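Local coordinates for Pex protein (Anabaena sp. PCC 7120, PDB 2DQL), which is associated with the cyanobacterial circadian clock and, as a member of the PadR-like family, probably binds DNA through a winged-helix domain to regulate transcription, at residues I27-L32 against L105-I110; E40-L45 against Y52-T57; G74-L79 against P85-Q90. All coordinates share one frame; numbering follows the deposited sequence.

Contact 1: I27-L32 against L105-I110; sequences ILYVLL and LWQNYI
Y29 of helix 20-31 and the pair W106 and Q107 of helix 96-112 form a small, mainly aromatic helix-to-helix contact, by which the C-terminal helix leans on the first helix of the winged-helix domain. The nearest pair of CA atoms, those of Y29 and W106, is 7.3 Å apart, and large side chains span that gap. W106 presents the CD1-NE1 side of its five-membered ring. CD1 lies over one face of the tyrosine, 3.6 Å from CG of Y29, while NE1 of W106 comes within 3.7 Å of Y29 CD2. With the planes 44° apart and the ring centroids separated by 4.9 Å, the pair is neither a stack nor a T-shaped arrangement. Similar torsions bring the rings together: CG lies anti to the backbone N in both Y29 (chi1 163°) and W106 (chi1 160°), and each CB is directed at the opposing helix. Q107 extends the contact along the phenol ring. Its extended chain crosses the tyrosine at about a right angle, and Q107 CD rests 4.0 Å from Y29 CE1; a glutamine suits this outer position because its methylenes can pack while its amide remains compatible with water. Tryptophan suits the inner position, where it is buried: its wide indole also meets the ring of Y26 and the side chains of V22 and C25, and I110 CB covers part of one face from the same helix. Toward the start of helix 96-112, L102 takes L28, and L105, just before W106, packs on F10 of the second subunit. The segments exchange no polar bond here, so the contact depends on dispersion and on the fit of the two rings, with little directional chemistry to fix their tilt.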
loop_
_atom_site.group_PDB
_atom_site.type_symbol
_atom_site.label_atom_id
_atom_site.label_comp_id
_atom_site.label_asym_id
_atom_site.label_seq_id
_atom_site.Cartn_x
_atom_site.Cartn_y
_atom_site.Cartn_z
ATOM N N ILE A 27 -10.451 -0.750 -13.985
ATOM C CA ILE A 27 -11.652 -0.080 -14.456
ATOM C C ILE A 27 -11.871 -0.312 -15.951
ATOM O O ILE A 27 -12.987 -0.607 -16.372
ATOM C CB ILE A 27 -11.602 1.429 -14.125
ATOM C CG1 ILE A 27 -11.721 1.596 -12.607
ATOM C CG2 ILE A 27 -12.746 2.183 -14.837
ATOM C CD1 ILE A 27 -11.373 2.974 -12.092
ATOM N N LEU A 28 -10.816 -0.195 -16.753
ATOM C CA LEU A 28 -10.960 -0.422 -18.192
ATOM C C LEU A 28 -11.342 -1.872 -18.469
ATOM O O LEU A 28 -12.117 -2.151 -19.384
ATOM C CB LEU A 28 -9.674 -0.059 -18.929
ATOM C CG LEU A 28 -9.416 1.445 -19.008
ATOM C CD1 LEU A 28 -8.043 1.700 -19.605
ATOM C CD2 LEU A 28 -10.502 2.101 -19.850
ATOM N N TYR A 29 -10.787 -2.795 -17.685
ATOM C CA TYR A 29 -11.114 -4.211 -17.822
ATOM C C TYR A 29 -12.630 -4.404 -17.672
ATOM O O TYR A 29 -13.265 -5.120 -18.459
ATOM C CB TYR A 29 -10.380 -5.012 -16.743
ATOM C CG TYR A 29 -10.935 -6.402 -16.516
ATOM C CD1 TYR A 29 -10.709 -7.424 -17.434
ATOM C CD2 TYR A 29 -11.695 -6.688 -15.384
ATOM C CE1 TYR A 29 -11.231 -8.703 -17.230
ATOM C CE2 TYR A 29 -12.221 -7.960 -15.170
ATOM C CZ TYR A 29 -11.984 -8.959 -16.098
ATOM O OH TYR A 29 -12.507 -10.217 -15.889
ATOM N N VAL A 30 -13.210 -3.763 -16.661
ATOM C CA VAL A 30 -14.647 -3.877 -16.427
ATOM C C VAL A 30 -15.457 -3.170 -17.509
ATOM O O VAL A 30 -16.418 -3.733 -18.027
ATOM C CB VAL A 30 -15.063 -3.279 -15.062
ATOM C CG1 VAL A 30 -16.591 -3.291 -14.926
ATOM C CG2 VAL A 30 -14.437 -4.076 -13.923
ATOM N N LEU A 31 -15.071 -1.938 -17.842
ATOM C CA LEU A 31 -15.804 -1.168 -18.848
ATOM C C LEU A 31 -15.819 -1.824 -20.227
ATOM O O LEU A 31 -16.753 -1.616 -21.011
ATOM C CB LEU A 31 -15.245 0.260 -18.934
ATOM C CG LEU A 31 -15.452 1.106 -17.668
ATOM C CD1 LEU A 31 -15.014 2.550 -17.930
ATOM C CD2 LEU A 31 -16.924 1.085 -17.248
ATOM N N LEU A 32 -14.797 -2.618 -20.528
ATOM C CA LEU A 32 -14.747 -3.311 -21.815
ATOM C C LEU A 32 -15.856 -4.362 -21.883
ATOM O O LEU A 32 -16.264 -4.782 -22.970
ATOM C CB LEU A 32 -13.377 -3.969 -22.020
ATOM C CG LEU A 32 -12.274 -2.972 -22.400
ATOM C CD1 LEU A 32 -10.906 -3.618 -22.258
ATOM C CD2 LEU A 32 -12.507 -2.495 -23.833
ATOM N N LEU A 105 -2.894 -5.909 -18.534
ATOM C CA LEU A 105 -1.969 -5.666 -17.429
ATOM C C LEU A 105 -2.659 -6.010 -16.111
ATOM O O LEU A 105 -2.044 -6.571 -15.203
ATOM C CB LEU A 105 -1.507 -4.204 -17.422
ATOM C CG LEU A 105 -0.691 -3.754 -18.638
ATOM C CD1 LEU A 105 -0.265 -2.295 -18.473
ATOM C CD2 LEU A 105 0.535 -4.659 -18.794
ATOM N N TRP A 106 -3.943 -5.679 -16.011
ATOM C CA TRP A 106 -4.711 -5.978 -14.810
ATOM C C TRP A 106 -4.849 -7.486 -14.641
ATOM O O TRP A 106 -4.574 -8.028 -13.573
ATOM C CB TRP A 106 -6.103 -5.339 -14.887
ATOM C CG TRP A 106 -7.102 -5.970 -13.955
ATOM C CD1 TRP A 106 -8.164 -6.758 -14.302
ATOM C CD2 TRP A 106 -7.099 -5.908 -12.523
ATOM N NE1 TRP A 106 -8.822 -7.192 -13.175
ATOM C CE2 TRP A 106 -8.189 -6.685 -12.069
ATOM C CE3 TRP A 106 -6.279 -5.272 -11.580
ATOM C CZ2 TRP A 106 -8.481 -6.845 -10.710
ATOM C CZ3 TRP A 106 -6.570 -5.429 -10.229
ATOM C CH2 TRP A 106 -7.663 -6.211 -9.808
ATOM N N GLN A 107 -5.271 -8.165 -15.703
ATOM C CA GLN A 107 -5.451 -9.610 -15.640
ATOM C C GLN A 107 -4.170 -10.335 -15.221
ATOM O O GLN A 107 -4.211 -11.252 -14.404
ATOM C CB GLN A 107 -5.947 -10.136 -16.987
ATOM C CG GLN A 107 -7.263 -9.502 -17.421
ATOM C CD GLN A 107 -7.814 -10.107 -18.694
ATOM O OE1 GLN A 107 -8.201 -11.278 -18.722
ATOM N NE2 GLN A 107 -7.849 -9.313 -19.759
ATOM N N ASN A 108 -3.035 -9.921 -15.772
ATOM C CA ASN A 108 -1.761 -10.546 -15.417
ATOM C C ASN A 108 -1.402 -10.214 -13.971
ATOM O O ASN A 108 -0.919 -11.066 -13.226
ATOM C CB ASN A 108 -0.645 -10.057 -16.346
ATOM C CG ASN A 108 -0.761 -10.624 -17.749
ATOM O OD1 ASN A 108 -0.763 -11.838 -17.940
ATOM N ND2 ASN A 108 -0.855 -9.745 -18.740
ATOM N N TYR A 109 -1.644 -8.966 -13.585
ATOM C CA TYR A 109 -1.358 -8.487 -12.239
ATOM C C TYR A 109 -2.118 -9.287 -11.185
ATOM O O TYR A 109 -1.553 -9.699 -10.168
ATOM C CB TYR A 109 -1.752 -7.013 -12.132
ATOM C CG TYR A 109 -1.630 -6.422 -10.746
ATOM C CD1 TYR A 109 -0.410 -5.934 -10.277
ATOM C CD2 TYR A 109 -2.743 -6.327 -9.911
ATOM C CE1 TYR A 109 -0.304 -5.358 -9.011
ATOM C CE2 TYR A 109 -2.647 -5.755 -8.644
ATOM C CZ TYR A 109 -1.427 -5.270 -8.204
ATOM O OH TYR A 109 -1.342 -4.670 -6.969
ATOM N N ILE A 110 -3.404 -9.500 -11.443
ATOM C CA ILE A 110 -4.275 -10.222 -10.528
ATOM C C ILE A 110 -4.054 -11.733 -10.587
ATOM O O ILE A 110 -4.327 -12.445 -9.620
ATOM C CB ILE A 110 -5.760 -9.910 -10.836
ATOM C CG1 ILE A 110 -6.643 -10.377 -9.683
ATOM C CG2 ILE A 110 -6.183 -10.589 -12.126
ATOM C CD1 ILE A 110 -6.426 -9.597 -8.413
#

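Contact 2: E40-L45 against Y52-T57; sequences ELIQQL and YRLSDT
L45 and I42 of helix 38-48 pack against L54, and the apolar contacts carry most of this junction. L45 enters with one methyl: CD2 lies 3.5 Å from L54 CB and equally 3.5 Å from the carbonyl carbon of R53, so it touches side chain and backbone together. Its CG, anti to the backbone N (chi1 177°), brings the isobutyl group to the strand and within 4.2 Å of Y52 CB; the phenol ring of Y52 then leads away. I42 lies one turn earlier, its CG2 3.5 Å from the carbonyl O of L54 and its CG1 4.2 Å from L54 CD2. Both I42 and L45 cross L54 at about a right angle, and branched aliphatic chains suit this close, partly buried seam.

The polar links are fewer. One water bridges the backbones, donating to I42 O at 2.9 Å and accepting from L54 N, giving partners to two main-chain groups that do not meet directly. Within 52-57, R53 NH1 bonds Y52 O at 2.8 Å, approaching from well above the carbonyl plane though the oxygen lies in the guanidinium plane; the same NH1 also bonds P50 O. S55 occupies the N-cap of the next helix and gives its OG to V58 N.

L54 and I42 both reach L59 on helix 56-68, while L41 and L45 face helix 20-31 through V30 and Y26. Strand 52-53, paired in parallel with strand 16-17, lies in the chain between helix 38-48 and helix 56-68, which by its position in the domain is probably the recognition helix.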
loop_
_atom_site.group_PDB
_atom_site.type_symbol
_atom_site.label_atom_id
_atom_site.label_comp_id
_atom_site.label_asym_id
_atom_site.label_seq_id
_atom_site.Cartn_x
_atom_site.Cartn_y
_atom_site.Cartn_z
ATOM N N GLU A 40 -20.585 0.345 -8.439
ATOM C CA GLU A 40 -20.480 -1.020 -8.945
ATOM C C GLU A 40 -19.024 -1.411 -9.154
ATOM O O GLU A 40 -18.627 -2.543 -8.869
ATOM C CB GLU A 40 -21.241 -1.162 -10.263
ATOM C CG GLU A 40 -21.273 -2.582 -10.798
ATOM C CD GLU A 40 -22.138 -2.718 -12.034
ATOM O OE1 GLU A 40 -21.761 -2.170 -13.091
ATOM O OE2 GLU A 40 -23.200 -3.368 -11.945
ATOM N N LEU A 41 -18.226 -0.475 -9.661
ATOM C CA LEU A 41 -16.815 -0.749 -9.891
ATOM C C LEU A 41 -16.158 -1.167 -8.580
ATOM O O LEU A 41 -15.358 -2.096 -8.551
ATOM C CB LEU A 41 -16.117 0.488 -10.468
ATOM C CG LEU A 41 -16.480 0.737 -11.938
ATOM C CD1 LEU A 41 -16.096 2.147 -12.364
ATOM C CD2 LEU A 41 -15.773 -0.315 -12.803
ATOM N N ILE A 42 -16.516 -0.489 -7.497
ATOM C CA ILE A 42 -15.953 -0.803 -6.190
ATOM C C ILE A 42 -16.462 -2.138 -5.671
ATOM O O ILE A 42 -15.674 -2.999 -5.279
ATOM C CB ILE A 42 -16.283 0.297 -5.155
ATOM C CG1 ILE A 42 -15.555 1.589 -5.533
ATOM C CG2 ILE A 42 -15.874 -0.161 -3.747
ATOM C CD1 ILE A 42 -15.890 2.778 -4.646
ATOM N N GLN A 43 -17.778 -2.321 -5.687
ATOM C CA GLN A 43 -18.367 -3.557 -5.189
ATOM C C GLN A 43 -17.952 -4.788 -5.991
ATOM O O GLN A 43 -17.644 -5.833 -5.417
ATOM C CB GLN A 43 -19.895 -3.445 -5.172
ATOM C CG GLN A 43 -20.575 -4.598 -4.454
ATOM C CD GLN A 43 -20.066 -4.770 -3.031
ATOM O OE1 GLN A 43 -20.117 -3.839 -2.222
ATOM N NE2 GLN A 43 -19.571 -5.964 -2.719
ATOM N N GLN A 44 -17.935 -4.660 -7.313
ATOM C CA GLN A 44 -17.570 -5.769 -8.183
ATOM C C GLN A 44 -16.154 -6.272 -7.920
ATOM O O GLN A 44 -15.882 -7.466 -8.036
ATOM C CB GLN A 44 -17.701 -5.353 -9.652
ATOM C CG GLN A 44 -17.584 -6.510 -10.631
ATOM C CD GLN A 44 -17.852 -6.093 -12.068
ATOM O OE1 GLN A 44 -18.824 -5.395 -12.350
ATOM N NE2 GLN A 44 -16.997 -6.535 -12.982
ATOM N N LEU A 45 -15.252 -5.361 -7.571
ATOM C CA LEU A 45 -13.872 -5.746 -7.302
ATOM C C LEU A 45 -13.808 -6.672 -6.094
ATOM O O LEU A 45 -13.175 -7.728 -6.146
ATOM C CB LEU A 45 -13.009 -4.507 -7.041
ATOM C CG LEU A 45 -11.550 -4.790 -6.665
ATOM C CD1 LEU A 45 -10.850 -5.523 -7.803
ATOM C CD2 LEU A 45 -10.842 -3.485 -6.353
ATOM N N TYR A 52 -8.909 -7.890 -2.447
ATOM C CA TYR A 52 -8.622 -6.568 -2.990
ATOM C C TYR A 52 -9.746 -5.585 -2.698
ATOM O O TYR A 52 -10.895 -5.977 -2.494
ATOM C CB TYR A 52 -8.403 -6.653 -4.502
ATOM C CG TYR A 52 -7.110 -7.329 -4.877
ATOM C CD1 TYR A 52 -5.944 -6.588 -5.071
ATOM C CD2 TYR A 52 -7.040 -8.714 -4.991
ATOM C CE1 TYR A 52 -4.740 -7.212 -5.369
ATOM C CE2 TYR A 52 -5.841 -9.349 -5.285
ATOM C CZ TYR A 52 -4.698 -8.594 -5.473
ATOM O OH TYR A 52 -3.515 -9.227 -5.768
ATOM N N ARG A 53 -9.399 -4.305 -2.675
ATOM C CA ARG A 53 -10.366 -3.249 -2.422
ATOM C C ARG A 53 -10.031 -2.035 -3.273
ATOM O O ARG A 53 -8.892 -1.848 -3.699
ATOM C CB ARG A 53 -10.348 -2.840 -0.945
ATOM C CG ARG A 53 -10.798 -3.922 0.021
ATOM C CD ARG A 53 -12.298 -4.147 -0.033
ATOM N NE ARG A 53 -12.738 -5.105 0.980
ATOM C CZ ARG A 53 -12.513 -6.416 0.930
ATOM N NH1 ARG A 53 -11.853 -6.949 -0.090
ATOM N NH2 ARG A 53 -12.943 -7.196 1.911
ATOM N N LEU A 54 -11.037 -1.206 -3.520
ATOM C CA LEU A 54 -10.839 0.015 -4.285
ATOM C C LEU A 54 -11.478 1.135 -3.481
ATOM O O LEU A 54 -12.682 1.106 -3.223
ATOM C CB LEU A 54 -11.504 -0.080 -5.664
ATOM C CG LEU A 54 -11.449 1.207 -6.500
ATOM C CD1 LEU A 54 -10.009 1.663 -6.704
ATOM C CD2 LEU A 54 -12.126 0.959 -7.846
ATOM N N SER A 55 -10.667 2.105 -3.075
ATOM C CA SER A 55 -11.164 3.226 -2.292
ATOM C C SER A 55 -11.874 4.217 -3.195
ATOM O O SER A 55 -11.644 4.265 -4.403
ATOM C CB SER A 55 -10.016 3.947 -1.579
ATOM O OG SER A 55 -9.273 4.747 -2.482
ATOM N N ASP A 56 -12.739 5.013 -2.588
ATOM C CA ASP A 56 -13.480 6.020 -3.314
ATOM C C ASP A 56 -12.492 7.034 -3.897
ATOM O O ASP A 56 -12.660 7.506 -5.020
ATOM C CB ASP A 56 -14.461 6.691 -2.351
ATOM C CG ASP A 56 -15.397 7.635 -3.042
ATOM O OD1 ASP A 56 -15.278 8.854 -2.803
ATOM O OD2 ASP A 56 -16.248 7.157 -3.823
ATOM N N THR A 57 -11.444 7.347 -3.136
ATOM C CA THR A 57 -10.429 8.304 -3.573
ATOM C C THR A 57 -9.639 7.813 -4.789
ATOM O O THR A 57 -9.412 8.566 -5.731
ATOM C CB THR A 57 -9.446 8.635 -2.415
ATOM O OG1 THR A 57 -10.150 9.349 -1.392
ATOM C CG2 THR A 57 -8.285 9.492 -2.910
HETATM O O HOH W 1 -13.554 -2.691 -3.276
#

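Contact 3: G74-L79 against P85-Q90; sequences GYWKKL and PRRMYQ. With PO4 (phosphate ion), chain C.
R87 lies across one face of the W76 indole. Its CD sits 3.8 Å from the centroid of the six-membered ring as a CH-pi contact, and its CZ stands 4.3 Å from the centroid of the five-membered ring, a cation-pi pair with ring and guanidinium planes 48° apart. The same guanidinium has the G74-Y75 peptide over one face, with G74 C 3.5 Å above its plane. Glycine suits position 74, where R87 NH2 and the Y89 ring lie close about its CA. On the sheet face formed by Y75, K77, R86 and M88, the tyrosine ring takes M88 CB over its face, 4.0 Å from the centroid, while Y75 OH bonds E35. The R86 guanidinium has L79 CD1 over its centre, 3.3 Å from CZ of R86, and at its edge, in plane, the phosphate. The bond from R86 NE to phosphate O2, 2.9 Å long, is nearly straight at 173°; a bend at chi3 (-78°) turns the otherwise extended chain to present NE. With a leucine in place of R86, the phosphate would probably lose this in-plane donor and L79 the flat group it lies against.

The backbones form a regular antiparallel ladder. Y75 and M88 are a hydrogen-bonded pair, with Y75 N 3.0 Å from M88 O, and so are K77 and R86, with R86 N 2.7 Å from K77 O.

T39 and R82 also bond the phosphate, which probably came from the crystallisation liquor. The two-strand hairpin following helix 56-68 is the wing of the winged-helix domain; the anion held by R86 and R82 is consistent with a surface that could meet DNA phosphates.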
loop_
_atom_site.group_PDB
_atom_site.type_symbol
_atom_site.label_atom_id
_atom_site.label_comp_id
_atom_site.label_asym_id
_atom_site.label_seq_id
_atom_site.Cartn_x
_atom_site.Cartn_y
_atom_site.Cartn_z
ATOM N N GLY A 74 -18.729 9.752 -20.000
ATOM C CA GLY A 74 -19.686 9.617 -18.925
ATOM C C GLY A 74 -21.002 10.238 -19.338
ATOM O O GLY A 74 -21.022 11.144 -20.169
ATOM N N TYR A 75 -22.099 9.741 -18.778
ATOM C CA TYR A 75 -23.418 10.279 -19.079
ATOM C C TYR A 75 -24.370 9.934 -17.939
ATOM O O TYR A 75 -24.099 9.032 -17.147
ATOM C CB TYR A 75 -23.937 9.725 -20.414
ATOM C CG TYR A 75 -24.529 8.336 -20.346
ATOM C CD1 TYR A 75 -25.887 8.150 -20.090
ATOM C CD2 TYR A 75 -23.735 7.208 -20.535
ATOM C CE1 TYR A 75 -26.442 6.877 -20.026
ATOM C CE2 TYR A 75 -24.279 5.926 -20.470
ATOM C CZ TYR A 75 -25.633 5.770 -20.216
ATOM O OH TYR A 75 -26.183 4.513 -20.144
ATOM N N TRP A 76 -25.479 10.665 -17.848
ATOM C CA TRP A 76 -26.460 10.430 -16.797
ATOM C C TRP A 76 -27.552 9.472 -17.228
ATOM O O TRP A 76 -28.138 9.627 -18.300
ATOM C CB TRP A 76 -27.105 11.747 -16.362
ATOM C CG TRP A 76 -26.193 12.627 -15.599
ATOM C CD1 TRP A 76 -25.570 13.755 -16.050
ATOM C CD2 TRP A 76 -25.779 12.451 -14.242
ATOM N NE1 TRP A 76 -24.792 14.293 -15.055
ATOM C CE2 TRP A 76 -24.901 13.513 -13.935
ATOM C CE3 TRP A 76 -26.063 11.497 -13.254
ATOM C CZ2 TRP A 76 -24.304 13.652 -12.674
ATOM C CZ3 TRP A 76 -25.471 11.632 -12.002
ATOM C CH2 TRP A 76 -24.600 12.703 -11.725
ATOM N N LYS A 77 -27.835 8.492 -16.378
ATOM C CA LYS A 77 -28.861 7.507 -16.678
ATOM C C LYS A 77 -29.975 7.541 -15.638
ATOM O O LYS A 77 -29.715 7.557 -14.435
ATOM C CB LYS A 77 -28.236 6.113 -16.725
ATOM C CG LYS A 77 -29.202 5.007 -17.103
ATOM C CD LYS A 77 -28.488 3.668 -17.182
ATOM C CE LYS A 77 -29.422 2.570 -17.667
ATOM N NZ LYS A 77 -28.740 1.244 -17.702
ATOM N N LYS A 78 -31.219 7.567 -16.107
ATOM C CA LYS A 78 -32.357 7.574 -15.199
ATOM C C LYS A 78 -32.758 6.125 -14.943
ATOM O O LYS A 78 -32.961 5.356 -15.884
ATOM C CB LYS A 78 -33.535 8.343 -15.810
ATOM C CG LYS A 78 -34.751 8.442 -14.890
ATOM C CD LYS A 78 -34.382 9.080 -13.554
ATOM C CE LYS A 78 -35.592 9.215 -12.638
ATOM N NZ LYS A 78 -36.601 10.163 -13.189
ATOM N N LEU A 79 -32.851 5.755 -13.672
ATOM C CA LEU A 79 -33.232 4.398 -13.294
ATOM C C LEU A 79 -34.717 4.362 -12.963
ATOM O O LEU A 79 -35.246 5.292 -12.357
ATOM C CB LEU A 79 -32.433 3.937 -12.072
ATOM C CG LEU A 79 -30.908 4.000 -12.178
ATOM C CD1 LEU A 79 -30.297 3.479 -10.888
ATOM C CD2 LEU A 79 -30.430 3.180 -13.367
ATOM N N PRO A 85 -30.553 10.122 -10.486
ATOM C CA PRO A 85 -29.995 9.519 -11.696
ATOM C C PRO A 85 -28.659 8.874 -11.345
ATOM O O PRO A 85 -28.102 9.117 -10.271
ATOM C CB PRO A 85 -29.849 10.709 -12.641
ATOM C CG PRO A 85 -29.568 11.837 -11.709
ATOM C CD PRO A 85 -30.551 11.592 -10.580
ATOM N N ARG A 86 -28.150 8.054 -12.253
ATOM C CA ARG A 86 -26.891 7.354 -12.043
ATOM C C ARG A 86 -25.867 7.763 -13.099
ATOM O O ARG A 86 -26.178 7.816 -14.284
ATOM C CB ARG A 86 -27.158 5.845 -12.098
ATOM C CG ARG A 86 -25.935 4.955 -12.064
ATOM C CD ARG A 86 -26.360 3.492 -11.987
ATOM N NE ARG A 86 -26.770 3.120 -10.636
ATOM C CZ ARG A 86 -27.368 1.975 -10.323
ATOM N NH1 ARG A 86 -27.638 1.082 -11.268
ATOM N NH2 ARG A 86 -27.684 1.714 -9.060
ATOM N N ARG A 87 -24.645 8.062 -12.670
ATOM C CA ARG A 87 -23.596 8.453 -13.606
ATOM C C ARG A 87 -22.918 7.193 -14.152
ATOM O O ARG A 87 -22.265 6.460 -13.407
ATOM C CB ARG A 87 -22.567 9.339 -12.904
ATOM C CG ARG A 87 -21.550 9.991 -13.833
ATOM C CD ARG A 87 -22.208 11.016 -14.742
ATOM N NE ARG A 87 -21.243 11.741 -15.567
ATOM C CZ ARG A 87 -21.583 12.524 -16.587
ATOM N NH1 ARG A 87 -22.858 12.681 -16.907
ATOM N NH2 ARG A 87 -20.652 13.150 -17.293
ATOM N N MET A 88 -23.080 6.958 -15.450
ATOM C CA MET A 88 -22.514 5.785 -16.111
ATOM C C MET A 88 -21.276 6.116 -16.935
ATOM O O MET A 88 -21.131 7.224 -17.441
ATOM C CB MET A 88 -23.557 5.161 -17.036
ATOM C CG MET A 88 -24.875 4.803 -16.364
ATOM S SD MET A 88 -24.733 3.470 -15.164
ATOM C CE MET A 88 -24.084 2.166 -16.181
ATOM N N TYR A 89 -20.395 5.132 -17.083
ATOM C CA TYR A 89 -19.170 5.304 -17.851
ATOM C C TYR A 89 -19.050 4.216 -18.910
ATOM O O TYR A 89 -19.461 3.083 -18.683
ATOM C CB TYR A 89 -17.952 5.224 -16.926
ATOM C CG TYR A 89 -17.929 6.304 -15.872
ATOM C CD1 TYR A 89 -17.487 7.588 -16.177
ATOM C CD2 TYR A 89 -18.397 6.052 -14.580
ATOM C CE1 TYR A 89 -17.514 8.606 -15.215
ATOM C CE2 TYR A 89 -18.431 7.064 -13.614
ATOM C CZ TYR A 89 -17.988 8.336 -13.942
ATOM O OH TYR A 89 -18.043 9.344 -12.999
ATOM N N GLN A 90 -18.475 4.572 -20.056
ATOM C CA GLN A 90 -18.259 3.627 -21.156
ATOM C C GLN A 90 -16.884 3.902 -21.732
ATOM O O GLN A 90 -16.422 5.034 -21.714
ATOM C CB GLN A 90 -19.269 3.833 -22.289
ATOM C CG GLN A 90 -20.711 3.604 -21.938
ATOM C CD GLN A 90 -21.592 3.551 -23.180
ATOM O OE1 GLN A 90 -21.263 4.130 -24.221
ATOM N NE2 GLN A 90 -22.720 2.869 -23.067
HETATM P P PO4 C . -25.183 5.237 -7.622
HETATM O O1 PO4 C . -24.620 4.017 -6.992
HETATM O O2 PO4 C . -26.410 4.873 -8.374
HETATM O O3 PO4 C . -25.532 6.238 -6.587
HETATM O O4 PO4 C . -24.186 5.833 -8.559
#

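Overall arrangement
Contacts 2 and 3 follow one another along the chain, and both fall within the chain between the two helices that contact 1 brings together, 20-31 and the C-terminal 96-112. Contacts 1 and 2 are close neighbours, their centres about 13 Å apart, and share a core: I110 packs on Y52, W106 on L45, and V30 on L41. Contact 3 stands farther out, its centre about 21 Å from that of contact 1 and 18 Å from that of contact 2, though L31 still touches the backbone of Y89. The helical body of the winged-helix domain thus carries its hairpin wing at one side, while helix 96-112 backs the body and also reaches the second subunit.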